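Local coordinates for protein UDP-N-acetylglucosamine 2-epimerase (Listeria monocytogenes, PDB 3OT5) that probably catalyses the reversible C2 epimerisation that interconverts UDP-N-acetylglucosamine and UDP-N-acetylmannosamine, at residues 71-76 / 289-294; 147-152 / 185-190; 179-184 / 398-403; 211-216 / 295-300. All coordinates share one frame; numbering follows the deposited sequence.

Contact 1: 71-76 / 289-294; sequences LDQVLE and PLDAID
Gln-73 and Asp-291 reach toward each other across the cleft between the two Rossmann-like domains, a two-domain layout of the GT-B type known in this epimerase family. The meeting shows that proximity alone does not make a bond. In the model Gln-73 OE1 lies 3.0 Å from Asp-291 OD2, but both are acceptors, and Gln-73 NE2, 3.3 Å from the same oxygen, is badly angled for donation. Amide and carboxylate come from opposite directions with their planes only 13° apart. Gln-73 gets there through a chi1 of 60°, which sets CG between the backbone N and the carbonyl carbon, followed by a fully extended chain. Beside this pair, Val-74 CG2 and Ile-293 CD1 make a loose apolar touch at 4.5 Å. The second shell is firmer. Arg-37, at the start of helix 37-51, is the main polar partner of Asp-291, forming a salt bridge with its OD1, and also packs against Gln-73 and Val-74. Asp-291 is meanwhile fixed as the N-cap of helix 292-301: its OD1 accepts the Ile-293 N-H at 3.2 Å, nearly straight at 165°, with the donor lying above the carboxylate plane.

Contact 2: 147-152 / 185-190; sequences GLRTWN and LAEGKD
Arg-149 and Trp-151, in the loop after strand 140-144, both meet Glu-187 just beyond helix 178-186, an example of an ion pair joining a loop to a helix end. At the start of the loop, the Gly-147 carbonyl O accepts from Asn-183 ND2, already tying the loop to that helix. Leu-148 contributes its own carbonyl, whose O takes a bond from Arg-149 NH1 at 2.9 Å and so steadies the guanidinium. Arg-149 itself bends at chi2 (-73°) and offers its side-on edge: NE donates to Glu-187 OE2 at 2.8 Å, almost straight at 174°, while NH2 donates to Glu-187 OE1 at 2.9 Å. Both oxygens are met on their syn sides, and the carboxylate is turned 30° from the guanidinium plane. Thr-150 shapes the backbone, its OG1 accepting from Asn-152 N in an ST turn. Trp-151 then folds its ring over Arg-149 CB and brings CZ3 to 3.2 Å from Glu-187 OE2, obliquely. Across the contact, a Schellman motif with Gly-188 as its C-prime residue ends the helix and turns the chain so that Lys-189 NZ binds Glu-187 OE1 at 2.8 Å from above the carboxylate plane. One carboxylate thus serves two cations: the bidentate grip fixes its rotation, and its charge probably offsets the nearness of Arg-149 to Lys-189.

Contact 3: 179-184 / 398-403; sequences QAKENL and PEDFIV
Lys-181 and Asp-400 join helix 178-186 to the C-terminal tail by a single salt bridge, a simple case of a lone ion pair spanning well-separated backbones. As for charge, Lys-181 NZ stands 2.8 Å from Asp-400 OD2 and uses the syn lone pair of that oxygen. The lysine can span the gap because every torsion is stretched out, beginning with CG opposite the backbone N (chi1 177°). The two side chains approach from opposite directions, and the CA atoms of Lys-181 and Asp-400 remain 10.0 Å apart. Among hydrogen bonds, strand 194-196, the edge of the N-terminal sheet, holds the tail: Asp-400 OD1 accepts from Val-196 N and the backbone of Phe-401 pairs with Val-196, while Lys-181 NZ adds a weak bond to Ile-194 O. Packing adds the Lys-181 side chain touching Val-196. The two oxygens of Asp-400 therefore divide their work between an ammonium and a peptide N-H, which should hold the carboxylate in one orientation and fasten the tail beside the edge strand.

Contact 4: 211-216 / 295-300; sequences KDYHHP and FHNFLR
Tyr-213, His-215 and Phe-298 form an aromatic cluster, with Asn-297 beside it, where the loop before helix 216-219 lies along helix 292-301; ring faces serve two kinds of partner. Among the aromatic contacts, the edge of Phe-298 points into the face of His-215 in a T-shaped arrangement: CZ sits over the centre of the imidazole, 3.4 Å from His-215 CG, with the planes at 76°. Tyr-213 meets the same phenyl ring obliquely, Tyr-213 OH lying 3.6 Å from Phe-298 CE2 at the phenyl edge. In the CH-pi contact, Asn-297 CB stands over the middle of the Tyr-213 ring, 3.4 Å from its centroid. The Asn-297 amide continues the overlap, stacked at 11° to the phenol plane. With CG anti to the backbone N (chi1 179°), Tyr-213 lays its ring over Asn-297. Polar bonds run round the margins: Asn-297 ND2 donates to Ile-293 O and Thr-208 O, and Asn-297 OD1 accepts from Gln-210 N. Tyr-213 OH lies suspiciously close to Asp-294 OD1, a hydrogen bond whose modelled length is doubtful. His-215 ND1 caps Ile-217 N at the start of helix 216-219. Because neighbouring groups hold its amide at both ends, the buried Asn-297 can present CB and an amide face to the tyrosine without giving up hydrogen bonds.

Overall arrangement
From the N terminus, the chain opens contact 1 at 71-76 and contact 2 at 147-152. Contact 3 opens at 179-184 before contact 2 closes at 185-190, so these two cross, sharing helix 178-186; contact 2 is nested within contact 1. Contact 4 opens at 211-216, and helix 292-301 then serves both contact 1, closing at 289-294, and contact 4, closing at 295-300. These two cross and touch, while contact 4 is nested within contact 3, which closes last at 398-403 and also crosses contact 1. Contact 1 bridges the two domains, contact 2 joins the loop after strand 140-144 to the end of helix 178-186, contact 3 returns the tail to the N-terminal domain, and contact 4 ties the loop after helix 200-208 to helix 292-301.

Contact 1: 71-76 / 289-294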
loop_
_atom_site.group_PDB
_atom_site.type_symbol
_atom_site.label_atom_id
_atom_site.label_comp_id
_atom_site.label_asym_id
_atom_site.label_seq_id
_atom_site.Cartn_x
_atom_site.Cartn_y
_atom_site.Cartn_z
ATOM N N LEU A 71 11.168 -5.508 10.248
ATOM C CA LEU A 71 9.871 -5.965 9.745
ATOM C C LEU A 71 9.332 -7.196 10.482
ATOM O O LEU A 71 8.307 -7.760 10.095
ATOM C CB LEU A 71 9.932 -6.247 8.230
ATOM C CG LEU A 71 10.900 -7.298 7.672
ATOM C CD1 LEU A 71 10.617 -7.556 6.193
ATOM C CD2 LEU A 71 12.357 -6.877 7.879
ATOM N N ASP A 72 10.009 -7.600 11.553
ATOM C CA ASP A 72 9.582 -8.761 12.333
ATOM C C ASP A 72 8.283 -8.481 13.108
ATOM O O ASP A 72 7.631 -9.404 13.594
ATOM C CB ASP A 72 10.704 -9.222 13.281
ATOM C CG ASP A 72 11.909 -9.823 12.534
ATOM O OD1 ASP A 72 11.728 -10.372 11.423
ATOM O OD2 ASP A 72 13.032 -9.776 13.079
ATOM N N GLN A 73 7.912 -7.211 13.229
ATOM C CA GLN A 73 6.675 -6.860 13.915
ATOM C C GLN A 73 5.483 -7.243 13.033
ATOM O O GLN A 73 4.472 -7.742 13.530
ATOM C CB GLN A 73 6.627 -5.368 14.266
ATOM C CG GLN A 73 6.718 -4.435 13.064
ATOM C CD GLN A 73 6.544 -2.973 13.424
ATOM O OE1 GLN A 73 6.607 -2.105 12.552
ATOM N NE2 GLN A 73 6.313 -2.692 14.705
ATOM N N VAL A 74 5.625 -7.016 11.726
ATOM C CA VAL A 74 4.582 -7.329 10.752
ATOM C C VAL A 74 4.378 -8.830 10.634
ATOM O O VAL A 74 3.249 -9.303 10.536
ATOM C CB VAL A 74 4.924 -6.771 9.341
ATOM C CG1 VAL A 74 3.871 -7.193 8.322
ATOM C CG2 VAL A 74 5.061 -5.255 9.371
ATOM N N LEU A 75 5.470 -9.582 10.642
ATOM C CA LEU A 75 5.377 -11.034 10.528
ATOM C C LEU A 75 4.696 -11.641 11.752
ATOM O O LEU A 75 3.984 -12.643 11.639
ATOM C CB LEU A 75 6.758 -11.655 10.314
ATOM C CG LEU A 75 7.453 -11.257 9.007
ATOM C CD1 LEU A 75 8.828 -11.889 8.924
ATOM C CD2 LEU A 75 6.611 -11.654 7.812
ATOM N N GLU A 76 4.913 -11.033 12.916
ATOM C CA GLU A 76 4.298 -11.506 14.144
ATOM C C GLU A 76 2.778 -11.297 14.079
ATOM O O GLU A 76 2.011 -12.142 14.530
ATOM C CB GLU A 76 4.899 -10.786 15.351
ATOM C CG GLU A 76 4.443 -11.336 16.690
ATOM C CD GLU A 76 5.110 -10.646 17.856
ATOM O OE1 GLU A 76 5.772 -9.610 17.633
ATOM O OE2 GLU A 76 4.972 -11.138 18.994
ATOM N N PRO A 289 5.003 10.045 14.627
ATOM C CA PRO A 289 4.567 9.250 13.478
ATOM C C PRO A 289 4.089 7.862 13.892
ATOM O O PRO A 289 4.758 7.176 14.654
ATOM C CB PRO A 289 5.833 9.145 12.615
ATOM C CG PRO A 289 6.684 10.295 13.032
ATOM C CD PRO A 289 6.402 10.490 14.490
ATOM N N LEU A 290 2.919 7.474 13.414
ATOM C CA LEU A 290 2.373 6.173 13.738
ATOM C C LEU A 290 2.883 5.117 12.781
ATOM O O LEU A 290 3.235 5.410 11.642
ATOM C CB LEU A 290 0.847 6.190 13.654
ATOM C CG LEU A 290 0.103 7.060 14.658
ATOM C CD1 LEU A 290 -1.378 7.052 14.333
ATOM C CD2 LEU A 290 0.374 6.578 16.087
ATOM N N ASP A 291 2.918 3.886 13.273
ATOM C CA ASP A 291 3.303 2.737 12.484
ATOM C C ASP A 291 2.172 2.555 11.480
ATOM O O ASP A 291 1.040 2.994 11.728
ATOM C CB ASP A 291 3.423 1.508 13.402
ATOM C CG ASP A 291 3.733 0.212 12.649
ATOM O OD1 ASP A 291 3.722 0.206 11.403
ATOM O OD2 ASP A 291 3.976 -0.817 13.323
ATOM N N ALA A 292 2.472 1.947 10.337
ATOM C CA ALA A 292 1.453 1.709 9.325
ATOM C C ALA A 292 0.276 0.956 9.955
ATOM O O ALA A 292 -0.878 1.171 9.582
ATOM C CB ALA A 292 2.034 0.915 8.154
ATOM N N ILE A 293 0.584 0.095 10.926
ATOM C CA ILE A 293 -0.427 -0.707 11.621
ATOM C C ILE A 293 -1.291 0.134 12.560
ATOM O O ILE A 293 -2.518 0.047 12.515
ATOM C CB ILE A 293 0.226 -1.875 12.363
ATOM C CG1 ILE A 293 0.861 -2.818 11.335
ATOM C CG2 ILE A 293 -0.799 -2.624 13.196
ATOM C CD1 ILE A 293 1.639 -3.936 11.923
ATOM N N ASP A 294 -0.663 0.934 13.420
ATOM C CA ASP A 294 -1.426 1.813 14.304
ATOM C C ASP A 294 -2.273 2.722 13.449
ATOM O O ASP A 294 -3.431 3.013 13.770
ATOM C CB ASP A 294 -0.509 2.653 15.188
ATOM C CG ASP A 294 0.028 1.883 16.373
ATOM O OD1 ASP A 294 -0.791 1.355 17.155
ATOM O OD2 ASP A 294 1.260 1.867 16.563
#

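Contact 2: 147-152 / 185-190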
loop_
_atom_site.group_PDB
_atom_site.type_symbol
_atom_site.label_atom_id
_atom_site.label_comp_id
_atom_site.label_asym_id
_atom_site.label_seq_id
_atom_site.Cartn_x
_atom_site.Cartn_y
_atom_site.Cartn_z
ATOM N N GLY A 147 2.582 -3.995 -13.281
ATOM C CA GLY A 147 2.160 -3.040 -14.285
ATOM C C GLY A 147 1.987 -1.565 -14.036
ATOM O O GLY A 147 1.521 -0.873 -14.937
ATOM N N LEU A 148 2.347 -1.049 -12.860
ATOM C CA LEU A 148 2.230 0.402 -12.651
ATOM C C LEU A 148 3.304 1.058 -13.529
ATOM O O LEU A 148 4.400 0.505 -13.703
ATOM C CB LEU A 148 2.390 0.798 -11.177
ATOM C CG LEU A 148 1.347 0.224 -10.214
ATOM C CD1 LEU A 148 1.712 0.566 -8.788
ATOM C CD2 LEU A 148 -0.077 0.736 -10.582
ATOM N N ARG A 149 2.977 2.199 -14.118
ATOM C CA ARG A 149 3.902 2.884 -14.985
ATOM C C ARG A 149 3.724 4.392 -14.981
ATOM O O ARG A 149 2.613 4.897 -14.938
ATOM C CB ARG A 149 3.690 2.460 -16.457
ATOM C CG ARG A 149 3.896 1.028 -16.843
ATOM C CD ARG A 149 5.344 0.606 -16.880
ATOM N NE ARG A 149 5.472 -0.776 -17.351
ATOM C CZ ARG A 149 5.488 -1.850 -16.562
ATOM N NH1 ARG A 149 5.394 -1.737 -15.241
ATOM N NH2 ARG A 149 5.595 -3.053 -17.099
ATOM N N THR A 150 4.851 5.088 -15.038
ATOM C CA THR A 150 4.882 6.526 -15.208
ATOM C C THR A 150 5.494 6.714 -16.600
ATOM O O THR A 150 5.476 7.795 -17.145
ATOM C CB THR A 150 5.775 7.223 -14.199
ATOM O OG1 THR A 150 7.124 6.755 -14.366
ATOM C CG2 THR A 150 5.285 6.955 -12.760
ATOM N N TRP A 151 6.059 5.643 -17.158
ATOM C CA TRP A 151 6.713 5.672 -18.473
ATOM C C TRP A 151 7.948 6.601 -18.487
ATOM O O TRP A 151 8.498 6.912 -19.553
ATOM C CB TRP A 151 5.732 6.077 -19.581
ATOM C CG TRP A 151 4.433 5.290 -19.574
ATOM C CD1 TRP A 151 3.194 5.745 -19.196
ATOM C CD2 TRP A 151 4.264 3.921 -19.928
ATOM N NE1 TRP A 151 2.265 4.742 -19.321
ATOM C CE2 TRP A 151 2.895 3.611 -19.766
ATOM C CE3 TRP A 151 5.132 2.923 -20.380
ATOM C CZ2 TRP A 151 2.377 2.346 -20.039
ATOM C CZ3 TRP A 151 4.617 1.666 -20.647
ATOM C CH2 TRP A 151 3.252 1.389 -20.478
ATOM N N ASN A 152 8.359 7.057 -17.306
ATOM C CA ASN A 152 9.531 7.893 -17.169
ATOM C C ASN A 152 10.614 7.072 -16.462
ATOM O O ASN A 152 10.582 6.885 -15.253
ATOM C CB ASN A 152 9.209 9.170 -16.402
ATOM C CG ASN A 152 10.400 10.093 -16.314
ATOM O OD1 ASN A 152 11.552 9.644 -16.247
ATOM N ND2 ASN A 152 10.140 11.381 -16.295
ATOM N N LEU A 185 -0.491 -4.733 -21.409
ATOM C CA LEU A 185 -0.945 -5.089 -22.751
ATOM C C LEU A 185 -0.283 -4.214 -23.814
ATOM O O LEU A 185 0.079 -4.711 -24.879
ATOM C CB LEU A 185 -2.463 -4.995 -22.871
ATOM C CG LEU A 185 -3.248 -6.032 -22.070
ATOM C CD1 LEU A 185 -4.749 -5.768 -22.193
ATOM C CD2 LEU A 185 -2.901 -7.442 -22.527
ATOM N N ALA A 186 -0.129 -2.921 -23.525
ATOM C CA ALA A 186 0.494 -1.983 -24.470
ATOM C C ALA A 186 1.955 -2.360 -24.747
ATOM O O ALA A 186 2.496 -2.034 -25.804
ATOM C CB ALA A 186 0.387 -0.547 -23.964
ATOM N N GLU A 187 2.588 -3.043 -23.795
ATOM C CA GLU A 187 3.967 -3.510 -23.967
ATOM C C GLU A 187 4.001 -4.893 -24.638
ATOM O O GLU A 187 5.052 -5.523 -24.729
ATOM C CB GLU A 187 4.691 -3.554 -22.625
ATOM C CG GLU A 187 4.887 -2.179 -21.999
ATOM C CD GLU A 187 5.419 -2.237 -20.588
ATOM O OE1 GLU A 187 5.343 -3.317 -19.953
ATOM O OE2 GLU A 187 5.890 -1.189 -20.094
ATOM N N GLY A 188 2.847 -5.368 -25.092
ATOM C CA GLY A 188 2.764 -6.646 -25.777
ATOM C C GLY A 188 2.741 -7.895 -24.918
ATOM O O GLY A 188 3.037 -8.970 -25.420
ATOM N N LYS A 189 2.412 -7.779 -23.628
ATOM C CA LYS A 189 2.332 -8.974 -22.775
ATOM C C LYS A 189 1.122 -9.822 -23.159
ATOM O O LYS A 189 0.112 -9.307 -23.643
ATOM C CB LYS A 189 2.271 -8.645 -21.273
ATOM C CG LYS A 189 3.600 -8.381 -20.585
ATOM C CD LYS A 189 4.317 -7.151 -21.064
ATOM C CE LYS A 189 5.606 -6.961 -20.266
ATOM N NZ LYS A 189 6.365 -5.767 -20.692
ATOM N N ASP A 190 1.237 -11.124 -22.915
ATOM C CA ASP A 190 0.187 -12.078 -23.238
ATOM C C ASP A 190 -0.995 -11.896 -22.282
ATOM O O ASP A 190 -0.861 -12.143 -21.089
ATOM C CB ASP A 190 0.763 -13.500 -23.145
ATOM C CG ASP A 190 -0.205 -14.578 -23.613
ATOM O OD1 ASP A 190 0.220 -15.754 -23.656
ATOM O OD2 ASP A 190 -1.370 -14.270 -23.949
#

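Contact 3: 179-184 / 398-403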
loop_
_atom_site.group_PDB
_atom_site.type_symbol
_atom_site.label_atom_id
_atom_site.label_comp_id
_atom_site.label_asym_id
_atom_site.label_seq_id
_atom_site.Cartn_x
_atom_site.Cartn_y
_atom_site.Cartn_z
ATOM N N GLN A 179 -6.021 -0.445 -15.297
ATOM C CA GLN A 179 -4.991 0.406 -15.902
ATOM C C GLN A 179 -3.653 -0.289 -15.968
ATOM O O GLN A 179 -2.995 -0.258 -16.987
ATOM C CB GLN A 179 -4.821 1.689 -15.089
ATOM C CG GLN A 179 -3.772 2.688 -15.628
ATOM C CD GLN A 179 -4.084 3.191 -17.032
ATOM O OE1 GLN A 179 -3.898 2.477 -18.021
ATOM N NE2 GLN A 179 -4.498 4.453 -17.127
ATOM N N ALA A 180 -3.237 -0.888 -14.861
ATOM C CA ALA A 180 -1.962 -1.600 -14.813
ATOM C C ALA A 180 -1.952 -2.745 -15.825
ATOM O O ALA A 180 -0.907 -3.061 -16.411
ATOM C CB ALA A 180 -1.697 -2.129 -13.404
ATOM N N LYS A 181 -3.109 -3.368 -16.026
ATOM C CA LYS A 181 -3.231 -4.458 -16.984
ATOM C C LYS A 181 -3.024 -3.909 -18.382
ATOM O O LYS A 181 -2.244 -4.463 -19.153
ATOM C CB LYS A 181 -4.579 -5.185 -16.860
ATOM C CG LYS A 181 -4.788 -6.289 -17.901
ATOM C CD LYS A 181 -5.941 -7.218 -17.521
ATOM C CE LYS A 181 -6.031 -8.430 -18.438
ATOM N NZ LYS A 181 -6.992 -9.446 -17.902
ATOM N N GLU A 182 -3.722 -2.822 -18.700
ATOM C CA GLU A 182 -3.595 -2.175 -20.003
ATOM C C GLU A 182 -2.143 -1.770 -20.285
ATOM O O GLU A 182 -1.673 -1.902 -21.404
ATOM C CB GLU A 182 -4.525 -0.970 -20.085
ATOM C CG GLU A 182 -5.990 -1.367 -20.106
ATOM C CD GLU A 182 -6.927 -0.195 -19.963
ATOM O OE1 GLU A 182 -8.115 -0.356 -20.310
ATOM O OE2 GLU A 182 -6.482 0.884 -19.505
ATOM N N ASN A 183 -1.451 -1.251 -19.277
ATOM C CA ASN A 183 -0.044 -0.889 -19.440
ATOM C C ASN A 183 0.737 -2.090 -19.911
ATOM O O ASN A 183 1.559 -1.995 -20.821
ATOM C CB ASN A 183 0.553 -0.393 -18.119
ATOM C CG ASN A 183 -0.027 0.945 -17.687
ATOM O OD1 ASN A 183 -0.620 1.656 -18.485
ATOM N ND2 ASN A 183 0.164 1.292 -16.436
ATOM N N LEU A 184 0.472 -3.234 -19.292
ATOM C CA LEU A 184 1.164 -4.456 -19.648
ATOM C C LEU A 184 0.782 -4.885 -21.056
ATOM O O LEU A 184 1.637 -5.327 -21.820
ATOM C CB LEU A 184 0.903 -5.551 -18.612
ATOM C CG LEU A 184 1.589 -5.287 -17.265
ATOM C CD1 LEU A 184 1.006 -6.155 -16.159
ATOM C CD2 LEU A 184 3.123 -5.471 -17.399
ATOM N N PRO A 398 -9.281 -17.671 -12.804
ATOM C CA PRO A 398 -10.039 -16.669 -12.076
ATOM C C PRO A 398 -10.303 -15.456 -12.957
ATOM O O PRO A 398 -9.462 -15.088 -13.766
ATOM C CB PRO A 398 -9.108 -16.306 -10.929
ATOM C CG PRO A 398 -7.748 -16.484 -11.497
ATOM C CD PRO A 398 -7.850 -17.640 -12.444
ATOM N N GLU A 399 -11.469 -14.847 -12.814
ATOM C CA GLU A 399 -11.788 -13.689 -13.621
ATOM C C GLU A 399 -11.286 -12.453 -12.874
ATOM O O GLU A 399 -11.118 -12.481 -11.655
ATOM C CB GLU A 399 -13.288 -13.635 -13.900
ATOM C CG GLU A 399 -13.667 -12.785 -15.103
ATOM C CD GLU A 399 -15.117 -12.974 -15.504
ATOM O OE1 GLU A 399 -15.975 -13.117 -14.603
ATOM O OE2 GLU A 399 -15.405 -12.967 -16.722
ATOM N N ASP A 400 -11.020 -11.387 -13.619
ATOM C CA ASP A 400 -10.522 -10.129 -13.053
ATOM C C ASP A 400 -11.413 -9.499 -11.991
ATOM O O ASP A 400 -12.629 -9.708 -11.961
ATOM C CB ASP A 400 -10.316 -9.098 -14.170
ATOM C CG ASP A 400 -9.144 -9.428 -15.062
ATOM O OD1 ASP A 400 -8.248 -10.164 -14.607
ATOM O OD2 ASP A 400 -9.098 -8.916 -16.199
ATOM N N PHE A 401 -10.787 -8.728 -11.110
ATOM C CA PHE A 401 -11.520 -8.011 -10.079
ATOM C C PHE A 401 -12.340 -6.943 -10.789
ATOM O O PHE A 401 -11.799 -6.115 -11.525
ATOM C CB PHE A 401 -10.573 -7.414 -9.029
ATOM C CG PHE A 401 -11.228 -6.392 -8.135
ATOM C CD1 PHE A 401 -12.238 -6.760 -7.256
ATOM C CD2 PHE A 401 -10.823 -5.067 -8.163
ATOM C CE1 PHE A 401 -12.853 -5.814 -6.436
ATOM C CE2 PHE A 401 -11.420 -4.119 -7.340
ATOM C CZ PHE A 401 -12.438 -4.493 -6.477
ATOM N N ILE A 402 -13.652 -6.982 -10.575
ATOM C CA ILE A 402 -14.574 -6.053 -11.229
ATOM C C ILE A 402 -14.743 -4.743 -10.463
ATOM O O ILE A 402 -15.263 -4.734 -9.349
ATOM C CB ILE A 402 -15.964 -6.706 -11.431
ATOM C CG1 ILE A 402 -15.827 -8.020 -12.214
ATOM C CG2 ILE A 402 -16.913 -5.741 -12.139
ATOM C CD1 ILE A 402 -17.161 -8.690 -12.553
ATOM N N VAL A 403 -14.307 -3.643 -11.076
ATOM C CA VAL A 403 -14.411 -2.310 -10.468
ATOM C C VAL A 403 -15.661 -1.581 -10.939
ATOM O O VAL A 403 -16.242 -0.782 -10.208
ATOM C CB VAL A 403 -13.172 -1.440 -10.782
ATOM C CG1 VAL A 403 -13.446 0.018 -10.459
ATOM C CG2 VAL A 403 -11.965 -1.956 -10.030
ATOM O OXT VAL A 403 -16.114 -1.780 -12.064
#

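Contact 4: 211-216 / 295-300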
loop_
_atom_site.group_PDB
_atom_site.type_symbol
_atom_site.label_atom_id
_atom_site.label_comp_id
_atom_site.label_asym_id
_atom_site.label_seq_id
_atom_site.Cartn_x
_atom_site.Cartn_y
_atom_site.Cartn_z
ATOM N N LYS A 211 -9.690 -6.132 16.371
ATOM C CA LYS A 211 -11.070 -6.249 16.836
ATOM C C LYS A 211 -11.427 -5.030 17.691
ATOM O O LYS A 211 -12.368 -4.296 17.388
ATOM C CB LYS A 211 -11.201 -7.535 17.665
ATOM C CG LYS A 211 -12.582 -7.878 18.202
ATOM C CD LYS A 211 -12.459 -9.049 19.193
ATOM C CE LYS A 211 -13.795 -9.555 19.727
ATOM N NZ LYS A 211 -14.591 -10.297 18.705
ATOM N N ASP A 212 -10.654 -4.818 18.750
ATOM C CA ASP A 212 -10.875 -3.706 19.655
ATOM C C ASP A 212 -9.546 -3.008 19.948
ATOM O O ASP A 212 -8.919 -3.242 20.981
ATOM C CB ASP A 212 -11.532 -4.205 20.945
ATOM C CG ASP A 212 -11.969 -3.074 21.853
ATOM O OD1 ASP A 212 -11.560 -1.910 21.622
ATOM O OD2 ASP A 212 -12.730 -3.352 22.795
ATOM N N TYR A 213 -9.131 -2.148 19.024
ATOM C CA TYR A 213 -7.879 -1.407 19.147
ATOM C C TYR A 213 -7.879 -0.469 20.354
ATOM O O TYR A 213 -8.901 0.092 20.727
ATOM C CB TYR A 213 -7.582 -0.654 17.851
ATOM C CG TYR A 213 -6.316 0.167 17.864
ATOM C CD1 TYR A 213 -5.070 -0.439 17.746
ATOM C CD2 TYR A 213 -6.368 1.559 17.939
ATOM C CE1 TYR A 213 -3.898 0.322 17.736
ATOM C CE2 TYR A 213 -5.205 2.330 17.919
ATOM C CZ TYR A 213 -3.976 1.711 17.821
ATOM O OH TYR A 213 -2.824 2.472 17.804
ATOM N N HIS A 214 -6.685 -0.287 20.903
ATOM C CA HIS A 214 -6.424 0.479 22.117
ATOM C C HIS A 214 -5.611 1.771 21.965
ATOM O O HIS A 214 -4.433 1.717 21.636
ATOM C CB HIS A 214 -5.607 -0.459 23.017
ATOM C CG HIS A 214 -4.423 -1.064 22.306
ATOM N ND1 HIS A 214 -4.532 -2.181 21.500
ATOM C CD2 HIS A 214 -3.124 -0.678 22.237
ATOM C CE1 HIS A 214 -3.351 -2.465 20.979
ATOM N NE2 HIS A 214 -2.479 -1.570 21.411
ATOM N N HIS A 215 -6.226 2.926 22.206
ATOM C CA HIS A 215 -5.486 4.198 22.169
ATOM C C HIS A 215 -6.304 5.302 22.843
ATOM O O HIS A 215 -7.434 5.558 22.435
ATOM C CB HIS A 215 -5.113 4.636 20.752
ATOM C CG HIS A 215 -4.069 5.716 20.721
ATOM N ND1 HIS A 215 -4.322 7.012 21.119
ATOM C CD2 HIS A 215 -2.771 5.691 20.335
ATOM C CE1 HIS A 215 -3.222 7.734 20.990
ATOM N NE2 HIS A 215 -2.269 6.957 20.509
ATOM N N PRO A 216 -5.720 5.978 23.860
ATOM C CA PRO A 216 -6.384 7.043 24.638
ATOM C C PRO A 216 -7.252 7.997 23.820
ATOM O O PRO A 216 -8.427 8.196 24.140
ATOM C CB PRO A 216 -5.207 7.822 25.262
ATOM C CG PRO A 216 -3.961 7.277 24.618
ATOM C CD PRO A 216 -4.292 5.885 24.209
ATOM N N PHE A 295 -1.690 3.151 12.336
ATOM C CA PHE A 295 -2.369 4.032 11.415
ATOM C C PHE A 295 -3.627 3.387 10.841
ATOM O O PHE A 295 -4.665 4.041 10.750
ATOM C CB PHE A 295 -1.433 4.464 10.288
ATOM C CG PHE A 295 -2.018 5.525 9.420
ATOM C CD1 PHE A 295 -1.893 6.859 9.766
ATOM C CD2 PHE A 295 -2.722 5.196 8.279
ATOM C CE1 PHE A 295 -2.447 7.843 8.978
ATOM C CE2 PHE A 295 -3.283 6.174 7.490
ATOM C CZ PHE A 295 -3.149 7.497 7.834
ATOM N N HIS A 296 -3.551 2.118 10.440
ATOM C CA HIS A 296 -4.746 1.460 9.916
ATOM C C HIS A 296 -5.860 1.481 10.963
ATOM O O HIS A 296 -7.034 1.683 10.636
ATOM C CB HIS A 296 -4.503 0.009 9.465
ATOM C CG HIS A 296 -3.589 -0.122 8.285
ATOM N ND1 HIS A 296 -2.770 -1.215 8.094
ATOM C CD2 HIS A 296 -3.319 0.731 7.266
ATOM C CE1 HIS A 296 -2.073 -1.051 6.983
ATOM N NE2 HIS A 296 -2.382 0.125 6.466
ATOM N N ASN A 297 -5.483 1.268 12.219
ATOM C CA ASN A 297 -6.441 1.267 13.322
ATOM C C ASN A 297 -7.052 2.649 13.592
ATOM O O ASN A 297 -8.228 2.748 13.953
ATOM C CB ASN A 297 -5.802 0.623 14.544
ATOM C CG ASN A 297 -5.593 -0.885 14.347
ATOM O OD1 ASN A 297 -6.525 -1.682 14.516
ATOM N ND2 ASN A 297 -4.368 -1.274 14.023
ATOM N N PHE A 298 -6.272 3.711 13.395
ATOM C CA PHE A 298 -6.798 5.073 13.542
ATOM C C PHE A 298 -7.704 5.358 12.383
ATOM O O PHE A 298 -8.787 5.918 12.526
ATOM C CB PHE A 298 -5.682 6.121 13.581
ATOM C CG PHE A 298 -5.180 6.411 14.955
ATOM C CD1 PHE A 298 -5.571 7.580 15.599
ATOM C CD2 PHE A 298 -4.362 5.518 15.620
ATOM C CE1 PHE A 298 -5.134 7.872 16.864
ATOM C CE2 PHE A 298 -3.912 5.794 16.898
ATOM C CZ PHE A 298 -4.303 6.977 17.525
ATOM N N LEU A 299 -7.240 4.937 11.224
ATOM C CA LEU A 299 -7.949 5.120 9.987
ATOM C C LEU A 299 -9.346 4.534 10.133
ATOM O O LEU A 299 -10.338 5.179 9.780
ATOM C CB LEU A 299 -7.157 4.423 8.873
ATOM C CG LEU A 299 -7.354 4.836 7.430
ATOM C CD1 LEU A 299 -7.033 6.330 7.287
ATOM C CD2 LEU A 299 -6.467 4.001 6.538
ATOM N N ARG A 300 -9.441 3.339 10.710
ATOM C CA ARG A 300 -10.747 2.686 10.869
ATOM C C ARG A 300 -11.795 3.527 11.587
ATOM O O ARG A 300 -12.974 3.495 11.211
ATOM C CB ARG A 300 -10.622 1.334 11.579
ATOM C CG ARG A 300 -11.983 0.672 11.811
ATOM C CD ARG A 300 -11.881 -0.744 12.283
ATOM N NE ARG A 300 -13.203 -1.325 12.493
ATOM C CZ ARG A 300 -13.955 -1.876 11.540
ATOM N NH1 ARG A 300 -15.145 -2.376 11.852
ATOM N NH2 ARG A 300 -13.533 -1.931 10.277
#